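PDB 7ORX: probable benzoylformate decarboxylase from Rhodococcus jostii, which probably belongs to the family of thiamine diphosphate-dependent enzymes, and binds thiamine diphosphate and a sodium ion in a four-chain assembly. Local coordinates for residues R18-V23 / G65-V70; T22-P27 / R43-L48; V70-A75 / L95-G100. All blocks are in the same frame, centred on the assembly; numbering follows the deposited sequence.

In the fold
All three interactions lie in one parallel sheet of the N-terminal thiamine diphosphate-binding domain, where neighbouring strands run in the order 43-46, 22-25, 68-73, 95-101. Interaction 1 joins the starts of the two middle strands, and interactions 2 and 3 add a strand on either side. Interactions 1 and 2 share Thr22 and Val23, with centres about 12 Å apart. Interactions 1 and 3 share Val70, with centres about 13 Å apart. Interactions 2 and 3 lie about 11 Å apart between centres, and they are joined by a probable hydrogen bond from Asn71 N to Phe24 O (2.9 Å). Both reach thiamine diphosphate, through Asn26 and Pro27 in one and His73 in the other.

Interaction 1 of 3, residues R18-V23 / G65-V70; sequences RGLTTV and GEATLV
Leu20 turns its CG anti to the carbonyl carbon (chi1 -81°), and Leu69 holds its CG anti to the backbone N (chi1 -175°). With these torsions the two side chains cross at about a right angle. CD2 of Leu20 then rests on CB of Leu69 at 3.9 Å. The other branch of Leu20 reaches back to the residue that leads into strand 68-73. Its CD1 lies 4.1 Å from Ala67 CB and 4.0 Å from Ala67 O. One leucine therefore touches both Ala67 and Leu69, and it passes close to the backbone of Thr68 between them.

The contact lies where two neighbouring parallel strands of the N-terminal thiamine diphosphate-binding domain begin. Helix 7-17 ends in a Schellman motif, with Gly19 at positive phi as the C-prime residue. Leu20 follows as the centre of an inverse gamma turn, and the chain then enters strand 22-25. Leu15 of helix 7-17 packs on both Leu20 and Leu69.

Further along, Val23 and Leu69 lie side by side and point the same way. Val23 CG2 meets Leu69 CD2 at 3.8 Å. Their backbones also come close, with Val23 CA 3.6 Å from Leu69 O. A backbone hydrogen bond between Leu69 and Phe24 follows.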
loop_
_atom_site.group_PDB
_atom_site.type_symbol
_atom_site.label_atom_id
_atom_site.label_comp_id
_atom_site.label_asym_id
_atom_site.label_seq_id
_atom_site.Cartn_x
_atom_site.Cartn_y
_atom_site.Cartn_z
ATOM N N ARG C 18 25.237 -2.318 -18.852
ATOM C CA ARG C 18 24.792 -1.063 -18.186
ATOM C C ARG C 18 25.829 -0.519 -17.172
ATOM O O ARG C 18 25.499 0.396 -16.423
ATOM C CB ARG C 18 23.472 -1.339 -17.459
ATOM C CG ARG C 18 22.285 -1.678 -18.349
ATOM C CD ARG C 18 21.889 -0.624 -19.403
ATOM N NE ARG C 18 20.632 -1.074 -20.026
ATOM C CZ ARG C 18 20.541 -1.796 -21.121
ATOM N NH1 ARG C 18 21.619 -2.102 -21.800
ATOM N NH2 ARG C 18 19.373 -2.205 -21.553
ATOM N N GLY C 19 27.032 -1.085 -17.101
ATOM C CA GLY C 19 28.107 -0.627 -16.208
ATOM C C GLY C 19 27.933 -1.030 -14.755
ATOM O O GLY C 19 28.762 -0.582 -13.993
ATOM N N LEU C 20 26.944 -1.836 -14.362
ATOM C CA LEU C 20 26.717 -2.279 -12.946
ATOM C C LEU C 20 27.579 -3.498 -12.599
ATOM O O LEU C 20 27.011 -4.514 -12.134
ATOM C CB LEU C 20 25.251 -2.634 -12.694
ATOM C CG LEU C 20 24.322 -1.454 -12.431
ATOM C CD1 LEU C 20 24.157 -0.624 -13.693
ATOM C CD2 LEU C 20 22.963 -1.953 -11.982
ATOM N N THR C 21 28.902 -3.362 -12.706
ATOM C CA THR C 21 29.882 -4.439 -12.448
ATOM C C THR C 21 30.406 -4.410 -11.000
ATOM O O THR C 21 31.192 -5.292 -10.662
ATOM C CB THR C 21 31.012 -4.321 -13.460
ATOM O OG1 THR C 21 31.343 -2.940 -13.507
ATOM C CG2 THR C 21 30.590 -4.790 -14.827
ATOM N N THR C 22 29.934 -3.483 -10.169
ATOM C CA THR C 22 30.261 -3.429 -8.737
ATOM C C THR C 22 28.998 -3.693 -7.936
ATOM O O THR C 22 28.038 -2.962 -8.097
ATOM C CB THR C 22 30.882 -2.076 -8.401
ATOM O OG1 THR C 22 31.959 -1.905 -9.311
ATOM C CG2 THR C 22 31.366 -1.990 -6.974
ATOM N N VAL C 23 29.001 -4.713 -7.111
ATOM C CA VAL C 23 27.778 -5.179 -6.402
ATOM C C VAL C 23 28.009 -5.069 -4.875
ATOM O O VAL C 23 28.992 -5.648 -4.371
ATOM C CB VAL C 23 27.476 -6.618 -6.839
ATOM C CG1 VAL C 23 26.228 -7.168 -6.186
ATOM C CG2 VAL C 23 27.397 -6.704 -8.325
ATOM N N GLY C 65 27.904 9.104 -10.297
ATOM C CA GLY C 65 26.718 9.551 -11.027
ATOM C C GLY C 65 25.960 8.372 -11.593
ATOM O O GLY C 65 24.808 8.545 -11.943
ATOM N N GLU C 66 26.550 7.188 -11.589
ATOM C CA GLU C 66 26.043 5.998 -12.307
ATOM C C GLU C 66 25.071 5.212 -11.427
ATOM O O GLU C 66 25.213 5.290 -10.190
ATOM C CB GLU C 66 27.219 5.107 -12.680
ATOM C CG GLU C 66 28.171 5.762 -13.665
ATOM C CD GLU C 66 29.479 5.013 -13.843
ATOM O OE1 GLU C 66 29.932 4.288 -12.881
ATOM O OE2 GLU C 66 30.031 5.113 -14.991
ATOM N N ALA C 67 24.154 4.456 -12.044
ATOM C CA ALA C 67 23.285 3.489 -11.336
ATOM C C ALA C 67 24.180 2.481 -10.630
ATOM O O ALA C 67 25.254 2.257 -11.144
ATOM C CB ALA C 67 22.372 2.797 -12.314
ATOM N N THR C 68 23.764 1.893 -9.508
ATOM C CA THR C 68 24.637 0.992 -8.699
ATOM C C THR C 68 23.845 -0.162 -8.114
ATOM O O THR C 68 22.760 0.092 -7.643
ATOM C CB THR C 68 25.293 1.788 -7.567
ATOM O OG1 THR C 68 26.065 2.788 -8.224
ATOM C CG2 THR C 68 26.174 0.972 -6.650
ATOM N N LEU C 69 24.400 -1.362 -8.111
ATOM C CA LEU C 69 23.612 -2.573 -7.788
ATOM C C LEU C 69 23.806 -2.932 -6.320
ATOM O O LEU C 69 24.929 -2.997 -5.864
ATOM C CB LEU C 69 24.063 -3.721 -8.703
ATOM C CG LEU C 69 23.263 -5.018 -8.594
ATOM C CD1 LEU C 69 21.783 -4.808 -8.906
ATOM C CD2 LEU C 69 23.842 -6.053 -9.548
ATOM N N VAL C 70 22.730 -3.231 -5.632
ATOM C CA VAL C 70 22.763 -3.722 -4.230
ATOM C C VAL C 70 22.080 -5.089 -4.219
ATOM O O VAL C 70 21.140 -5.228 -4.975
ATOM C CB VAL C 70 22.027 -2.718 -3.340
ATOM C CG1 VAL C 70 21.921 -3.213 -1.923
ATOM C CG2 VAL C 70 22.668 -1.342 -3.434
#

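Interaction 2 of 3, residues T22-P27 / R43-L48; sequences TVFGNP and RYVLGL. With TPP (thiamine diphosphate), chain K.
Strands 22-25 and 43-46 are parallel neighbours in the sheet of the N-terminal thiamine diphosphate-binding domain, with 43-46 outermost within this chain, and the residues after the first strand enter the cofactor pocket. Four backbone bonds join them in regular parallel register. Val23 takes part in two: its N donates to Arg43 O, and its O accepts from Val45 N at 2.7 Å. Gly25 does the same further on, with its N to Val45 O and its O from Gly47 N at 3.0 Å.

Phe24 and Val45 share one face of the sheet and lie side by side. CD2 of the ring is 3.8 Å from Val45 CB. Met56 of helix 50-64 and Leu418 of helix 409-418 pack on both. At the start of the pair, Thr22 CG2 sits over one face of the Arg43 guanidinium, offset toward its rim.

Tyr44 occupies the other face with Val23. Its CG is anti to the backbone N (chi1 -173°), which carries the ring along strand 22-25. CD1 meets Val23 CG1 at 3.9 Å, and the hydroxyl end reaches Gly25. Tyr44 OH lies 3.2 Å from Gly25 CA, which has no side chain to obstruct it.

Asn26 and Pro27 belong to the cofactor pocket. Pro477 and Gly478 of the second subunit pack nearby, on Tyr44 and Pro27. Pro27 CD lies 3.5 Å from Leu46 CD1. Pro27 O lies 3.5 Å from C7' of thiamine diphosphate.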
loop_
_atom_site.group_PDB
_atom_site.type_symbol
_atom_site.label_atom_id
_atom_site.label_comp_id
_atom_site.label_asym_id
_atom_site.label_seq_id
_atom_site.Cartn_x
_atom_site.Cartn_y
_atom_site.Cartn_z
ATOM N N THR C 22 29.934 -3.483 -10.169
ATOM C CA THR C 22 30.261 -3.429 -8.737
ATOM C C THR C 22 28.998 -3.693 -7.936
ATOM O O THR C 22 28.038 -2.962 -8.097
ATOM C CB THR C 22 30.882 -2.076 -8.401
ATOM O OG1 THR C 22 31.959 -1.905 -9.311
ATOM C CG2 THR C 22 31.366 -1.990 -6.974
ATOM N N VAL C 23 29.001 -4.713 -7.111
ATOM C CA VAL C 23 27.778 -5.179 -6.402
ATOM C C VAL C 23 28.009 -5.069 -4.875
ATOM O O VAL C 23 28.992 -5.648 -4.371
ATOM C CB VAL C 23 27.476 -6.618 -6.839
ATOM C CG1 VAL C 23 26.228 -7.168 -6.186
ATOM C CG2 VAL C 23 27.397 -6.704 -8.325
ATOM N N PHE C 24 27.161 -4.354 -4.159
ATOM C CA PHE C 24 27.266 -4.208 -2.691
ATOM C C PHE C 24 26.269 -5.186 -2.079
ATOM O O PHE C 24 25.171 -5.219 -2.600
ATOM C CB PHE C 24 27.017 -2.746 -2.339
ATOM C CG PHE C 24 28.035 -1.791 -2.923
ATOM C CD1 PHE C 24 27.918 -1.313 -4.222
ATOM C CD2 PHE C 24 29.125 -1.384 -2.177
ATOM C CE1 PHE C 24 28.851 -0.422 -4.733
ATOM C CE2 PHE C 24 30.053 -0.500 -2.702
ATOM C CZ PHE C 24 29.914 -0.018 -3.980
ATOM N N GLY C 25 26.624 -5.987 -1.083
ATOM C CA GLY C 25 25.723 -7.055 -0.636
ATOM C C GLY C 25 25.967 -7.459 0.810
ATOM O O GLY C 25 27.057 -7.216 1.354
ATOM N N ASN C 26 24.938 -7.989 1.451
ATOM C CA ASN C 26 25.059 -8.891 2.600
ATOM C C ASN C 26 24.227 -10.116 2.253
ATOM O O ASN C 26 23.013 -10.021 2.097
ATOM C CB ASN C 26 24.547 -8.265 3.891
ATOM C CG ASN C 26 24.786 -9.167 5.095
ATOM O OD1 ASN C 26 23.885 -9.913 5.507
ATOM N ND2 ASN C 26 26.000 -9.121 5.630
ATOM N N PRO C 27 24.863 -11.295 2.140
ATOM C CA PRO C 27 24.250 -12.478 1.547
ATOM C C PRO C 27 23.387 -13.342 2.469
ATOM O O PRO C 27 23.519 -13.187 3.662
ATOM C CB PRO C 27 25.497 -13.288 1.197
ATOM C CG PRO C 27 26.381 -13.028 2.359
ATOM C CD PRO C 27 26.230 -11.551 2.625
ATOM N N ARG C 43 32.937 -7.209 -9.204
ATOM C CA ARG C 43 33.440 -7.214 -7.815
ATOM C C ARG C 43 32.278 -7.135 -6.845
ATOM O O ARG C 43 31.426 -6.318 -7.045
ATOM C CB ARG C 43 34.497 -6.138 -7.563
ATOM C CG ARG C 43 34.144 -4.677 -7.801
ATOM C CD ARG C 43 35.535 -4.021 -7.751
ATOM N NE ARG C 43 35.726 -2.634 -7.319
ATOM C CZ ARG C 43 35.405 -1.560 -8.025
ATOM N NH1 ARG C 43 34.822 -1.682 -9.202
ATOM N NH2 ARG C 43 35.650 -0.356 -7.556
ATOM N N TYR C 44 32.259 -8.015 -5.853
ATOM C CA TYR C 44 31.258 -8.010 -4.770
ATOM C C TYR C 44 31.882 -7.297 -3.571
ATOM O O TYR C 44 33.046 -7.574 -3.212
ATOM C CB TYR C 44 30.845 -9.439 -4.452
ATOM C CG TYR C 44 29.700 -9.588 -3.488
ATOM C CD1 TYR C 44 28.382 -9.570 -3.912
ATOM C CD2 TYR C 44 29.944 -9.794 -2.145
ATOM C CE1 TYR C 44 27.333 -9.764 -3.021
ATOM C CE2 TYR C 44 28.914 -9.957 -1.231
ATOM C CZ TYR C 44 27.600 -9.978 -1.674
ATOM O OH TYR C 44 26.605 -10.142 -0.746
ATOM N N VAL C 45 31.156 -6.364 -2.971
ATOM C CA VAL C 45 31.649 -5.652 -1.769
ATOM C C VAL C 45 30.732 -6.017 -0.597
ATOM O O VAL C 45 29.609 -5.593 -0.549
ATOM C CB VAL C 45 31.727 -4.144 -2.034
ATOM C CG1 VAL C 45 32.266 -3.453 -0.809
ATOM C CG2 VAL C 45 32.581 -3.796 -3.243
ATOM N N LEU C 46 31.204 -6.861 0.287
ATOM C CA LEU C 46 30.401 -7.319 1.440
ATOM C C LEU C 46 30.380 -6.218 2.524
ATOM O O LEU C 46 31.435 -5.610 2.803
ATOM C CB LEU C 46 31.038 -8.626 1.931
ATOM C CG LEU C 46 30.518 -9.197 3.246
ATOM C CD1 LEU C 46 29.064 -9.625 3.121
ATOM C CD2 LEU C 46 31.382 -10.371 3.679
ATOM N N GLY C 47 29.210 -5.982 3.103
ATOM C CA GLY C 47 29.010 -5.195 4.332
ATOM C C GLY C 47 28.338 -6.067 5.379
ATOM O O GLY C 47 27.565 -6.965 4.980
ATOM N N LEU C 48 28.677 -5.893 6.670
ATOM C CA LEU C 48 28.236 -6.833 7.745
ATOM C C LEU C 48 26.790 -6.559 8.172
ATOM O O LEU C 48 26.287 -7.326 9.022
ATOM C CB LEU C 48 29.168 -6.691 8.935
ATOM C CG LEU C 48 30.621 -6.942 8.621
ATOM C CD1 LEU C 48 31.444 -6.689 9.835
ATOM C CD2 LEU C 48 30.835 -8.353 8.209
HETATM N "N1'" TPP K . 21.077 -10.697 7.034
HETATM C "C2'" TPP K . 20.049 -10.769 7.888
HETATM C CM2 TPP K . 19.541 -9.496 8.481
HETATM N "N3'" TPP K . 19.429 -11.894 8.250
HETATM C "C4'" TPP K . 19.875 -13.043 7.719
HETATM N "N4'" TPP K . 19.230 -14.166 8.082
HETATM C "C5'" TPP K . 20.966 -13.072 6.823
HETATM C "C6'" TPP K . 21.525 -11.848 6.508
HETATM C "C7'" TPP K . 21.481 -14.361 6.227
HETATM N N3 TPP K . 22.119 -15.236 7.223
HETATM C C2 TPP K . 21.455 -16.200 7.857
HETATM S S1 TPP K . 22.525 -17.399 8.420
HETATM C C5 TPP K . 23.842 -16.272 8.263
HETATM C C4 TPP K . 23.472 -15.164 7.579
HETATM C CM4 TPP K . 24.347 -13.999 7.226
HETATM C C6 TPP K . 25.190 -16.568 8.872
HETATM C C7 TPP K . 25.389 -15.930 10.240
HETATM O O7 TPP K . 26.722 -16.255 10.730
HETATM P PA TPP K . 26.968 -16.650 12.276
HETATM O O1A TPP K . 26.055 -15.859 13.150
HETATM O O2A TPP K . 28.453 -16.584 12.380
HETATM O O3A TPP K . 26.466 -18.159 12.431
HETATM P PB TPP K . 27.181 -19.538 12.060
HETATM O O1B TPP K . 26.973 -20.481 13.233
HETATM O O2B TPP K . 26.476 -20.006 10.821
HETATM O O3B TPP K . 28.630 -19.198 11.822
#

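Interaction 3 of 3, residues V70-A75 / L95-G100; sequences VNLHAA and LVVTAG. With TPP (thiamine diphosphate), chain K.
Residues 70-73 and 95-100, parts of strands 68-73 and 95-101, run parallel, their axes 4.7 Å apart at closest approach and inclined by 30°, as inner neighbours in the sheet of the N-terminal thiamine diphosphate-binding domain. Val70 N donates to Val96 O, and Thr98 N returns a bond to Val70 O. Leu72 N then donates to Thr98 O at 2.9 Å. Gly100 N donates to Leu72 O at 3.1 Å. Ala74 N then makes a weak bond to Gly100 O. Helix 74-79 follows the strand.

One face carries Val70, Leu72, Val97 and Ala99. Leu72 crosses Val97 obliquely, bringing its CD1 to 3.5 Å from Val97 CG1. Tyr158 of strand 157-162 packs on Val97 and Ala99, while Val53 and Ala57 of helix 50-64 pack on Val70.

Asn71 and Thr98 meet on the other face. The Thr98 hydroxyl stands between its own backbone N and carbonyl carbon (chi1 71°). This places OG1 3.2 Å from both Val70 O and Asn71 OD1. Its one proton could serve either acceptor.

His73 lies on the Asn71 side, at the cofactor. ND1 of His73 is hydrogen-bonded to Glu31 OE2, which probably helps to fix the ring. Ala74 CB lies over the centre of one ring face. Thiamine diphosphate approaches the opposite face, with C7' 3.9 Å above the plane and offset toward the rim. His73 CD2 lies 3.5 Å from C4' of its aminopyrimidine ring.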
loop_
_atom_site.group_PDB
_atom_site.type_symbol
_atom_site.label_atom_id
_atom_site.label_comp_id
_atom_site.label_asym_id
_atom_site.label_seq_id
_atom_site.Cartn_x
_atom_site.Cartn_y
_atom_site.Cartn_z
ATOM N N VAL C 70 22.730 -3.231 -5.632
ATOM C CA VAL C 70 22.763 -3.722 -4.230
ATOM C C VAL C 70 22.080 -5.089 -4.219
ATOM O O VAL C 70 21.140 -5.228 -4.975
ATOM C CB VAL C 70 22.027 -2.718 -3.340
ATOM C CG1 VAL C 70 21.921 -3.213 -1.923
ATOM C CG2 VAL C 70 22.668 -1.342 -3.434
ATOM N N ASN C 71 22.507 -6.040 -3.392
ATOM C CA ASN C 71 21.856 -7.362 -3.296
ATOM C C ASN C 71 21.666 -7.707 -1.818
ATOM O O ASN C 71 22.654 -7.918 -1.090
ATOM C CB ASN C 71 22.661 -8.407 -4.053
ATOM C CG ASN C 71 22.026 -9.781 -4.029
ATOM O OD1 ASN C 71 20.817 -9.926 -4.208
ATOM N ND2 ASN C 71 22.838 -10.799 -3.804
ATOM N N LEU C 72 20.431 -7.801 -1.360
ATOM C CA LEU C 72 20.107 -7.957 0.070
ATOM C C LEU C 72 19.338 -9.255 0.270
ATOM O O LEU C 72 18.892 -9.857 -0.718
ATOM C CB LEU C 72 19.237 -6.774 0.485
ATOM C CG LEU C 72 19.893 -5.411 0.341
ATOM C CD1 LEU C 72 18.882 -4.294 0.607
ATOM C CD2 LEU C 72 21.080 -5.291 1.283
ATOM N N HIS C 73 19.133 -9.613 1.532
ATOM C CA HIS C 73 18.549 -10.904 1.946
ATOM C C HIS C 73 17.099 -10.736 2.397
ATOM O O HIS C 73 16.893 -10.341 3.538
ATOM C CB HIS C 73 19.383 -11.574 3.042
ATOM C CG HIS C 73 18.707 -12.809 3.526
ATOM N ND1 HIS C 73 18.446 -13.906 2.673
ATOM C CD2 HIS C 73 18.123 -13.088 4.706
ATOM C CE1 HIS C 73 17.782 -14.824 3.337
ATOM N NE2 HIS C 73 17.578 -14.346 4.592
ATOM N N ALA C 74 16.133 -11.136 1.554
ATOM C CA ALA C 74 14.721 -11.390 1.942
ATOM C C ALA C 74 14.131 -10.135 2.603
ATOM O O ALA C 74 14.559 -9.009 2.238
ATOM C CB ALA C 74 14.676 -12.611 2.843
ATOM N N ALA C 75 13.214 -10.308 3.564
ATOM C CA ALA C 75 12.498 -9.223 4.280
ATOM C C ALA C 75 13.367 -8.615 5.397
ATOM O O ALA C 75 13.334 -7.363 5.552
ATOM C CB ALA C 75 11.192 -9.760 4.826
ATOM N N LEU C 95 20.103 3.899 -7.016
ATOM C CA LEU C 95 20.371 2.536 -6.496
ATOM C C LEU C 95 19.357 1.568 -7.097
ATOM O O LEU C 95 18.133 1.831 -7.037
ATOM C CB LEU C 95 20.210 2.499 -4.978
ATOM C CG LEU C 95 21.096 3.457 -4.187
ATOM C CD1 LEU C 95 20.961 3.176 -2.677
ATOM C CD2 LEU C 95 22.549 3.326 -4.607
ATOM N N VAL C 96 19.835 0.432 -7.570
ATOM C CA VAL C 96 18.981 -0.692 -8.024
ATOM C C VAL C 96 19.091 -1.780 -6.959
ATOM O O VAL C 96 20.129 -2.426 -6.880
ATOM C CB VAL C 96 19.495 -1.166 -9.376
ATOM C CG1 VAL C 96 18.663 -2.321 -9.861
ATOM C CG2 VAL C 96 19.549 -0.021 -10.363
ATOM N N VAL C 97 18.093 -1.936 -6.120
ATOM C CA VAL C 97 18.221 -2.863 -4.974
ATOM C C VAL C 97 17.484 -4.146 -5.327
ATOM O O VAL C 97 16.265 -4.089 -5.407
ATOM C CB VAL C 97 17.595 -2.217 -3.736
ATOM C CG1 VAL C 97 17.707 -3.102 -2.506
ATOM C CG2 VAL C 97 18.169 -0.840 -3.492
ATOM N N THR C 98 18.197 -5.255 -5.526
ATOM C CA THR C 98 17.607 -6.606 -5.677
ATOM C C THR C 98 17.626 -7.336 -4.323
ATOM O O THR C 98 18.604 -7.239 -3.576
ATOM C CB THR C 98 18.355 -7.405 -6.739
ATOM O OG1 THR C 98 19.631 -7.731 -6.194
ATOM C CG2 THR C 98 18.557 -6.636 -8.028
ATOM N N ALA C 99 16.573 -8.084 -4.031
ATOM C CA ALA C 99 16.464 -8.907 -2.816
ATOM C C ALA C 99 16.184 -10.351 -3.229
ATOM O O ALA C 99 15.372 -10.566 -4.110
ATOM C CB ALA C 99 15.364 -8.349 -1.954
ATOM N N GLY C 100 16.858 -11.312 -2.618
ATOM C CA GLY C 100 16.488 -12.728 -2.719
ATOM C C GLY C 100 15.115 -12.989 -2.121
ATOM O O GLY C 100 14.762 -12.433 -1.078
HETATM N "N1'" TPP K . 21.077 -10.697 7.034
HETATM C "C2'" TPP K . 20.049 -10.769 7.888
HETATM C CM2 TPP K . 19.541 -9.496 8.481
HETATM N "N3'" TPP K . 19.429 -11.894 8.250
HETATM C "C4'" TPP K . 19.875 -13.043 7.719
HETATM N "N4'" TPP K . 19.230 -14.166 8.082
HETATM C "C5'" TPP K . 20.966 -13.072 6.823
HETATM C "C6'" TPP K . 21.525 -11.848 6.508
HETATM C "C7'" TPP K . 21.481 -14.361 6.227
HETATM N N3 TPP K . 22.119 -15.236 7.223
HETATM C C2 TPP K . 21.455 -16.200 7.857
HETATM S S1 TPP K . 22.525 -17.399 8.420
HETATM C C5 TPP K . 23.842 -16.272 8.263
HETATM C C4 TPP K . 23.472 -15.164 7.579
HETATM C CM4 TPP K . 24.347 -13.999 7.226
HETATM C C6 TPP K . 25.190 -16.568 8.872
HETATM C C7 TPP K . 25.389 -15.930 10.240
HETATM O O7 TPP K . 26.722 -16.255 10.730
HETATM P PA TPP K . 26.968 -16.650 12.276
HETATM O O1A TPP K . 26.055 -15.859 13.150
HETATM O O2A TPP K . 28.453 -16.584 12.380
HETATM O O3A TPP K . 26.466 -18.159 12.431
HETATM P PB TPP K . 27.181 -19.538 12.060
HETATM O O1B TPP K . 26.973 -20.481 13.233
HETATM O O2B TPP K . 26.476 -20.006 10.821
HETATM O O3B TPP K . 28.630 -19.198 11.822
#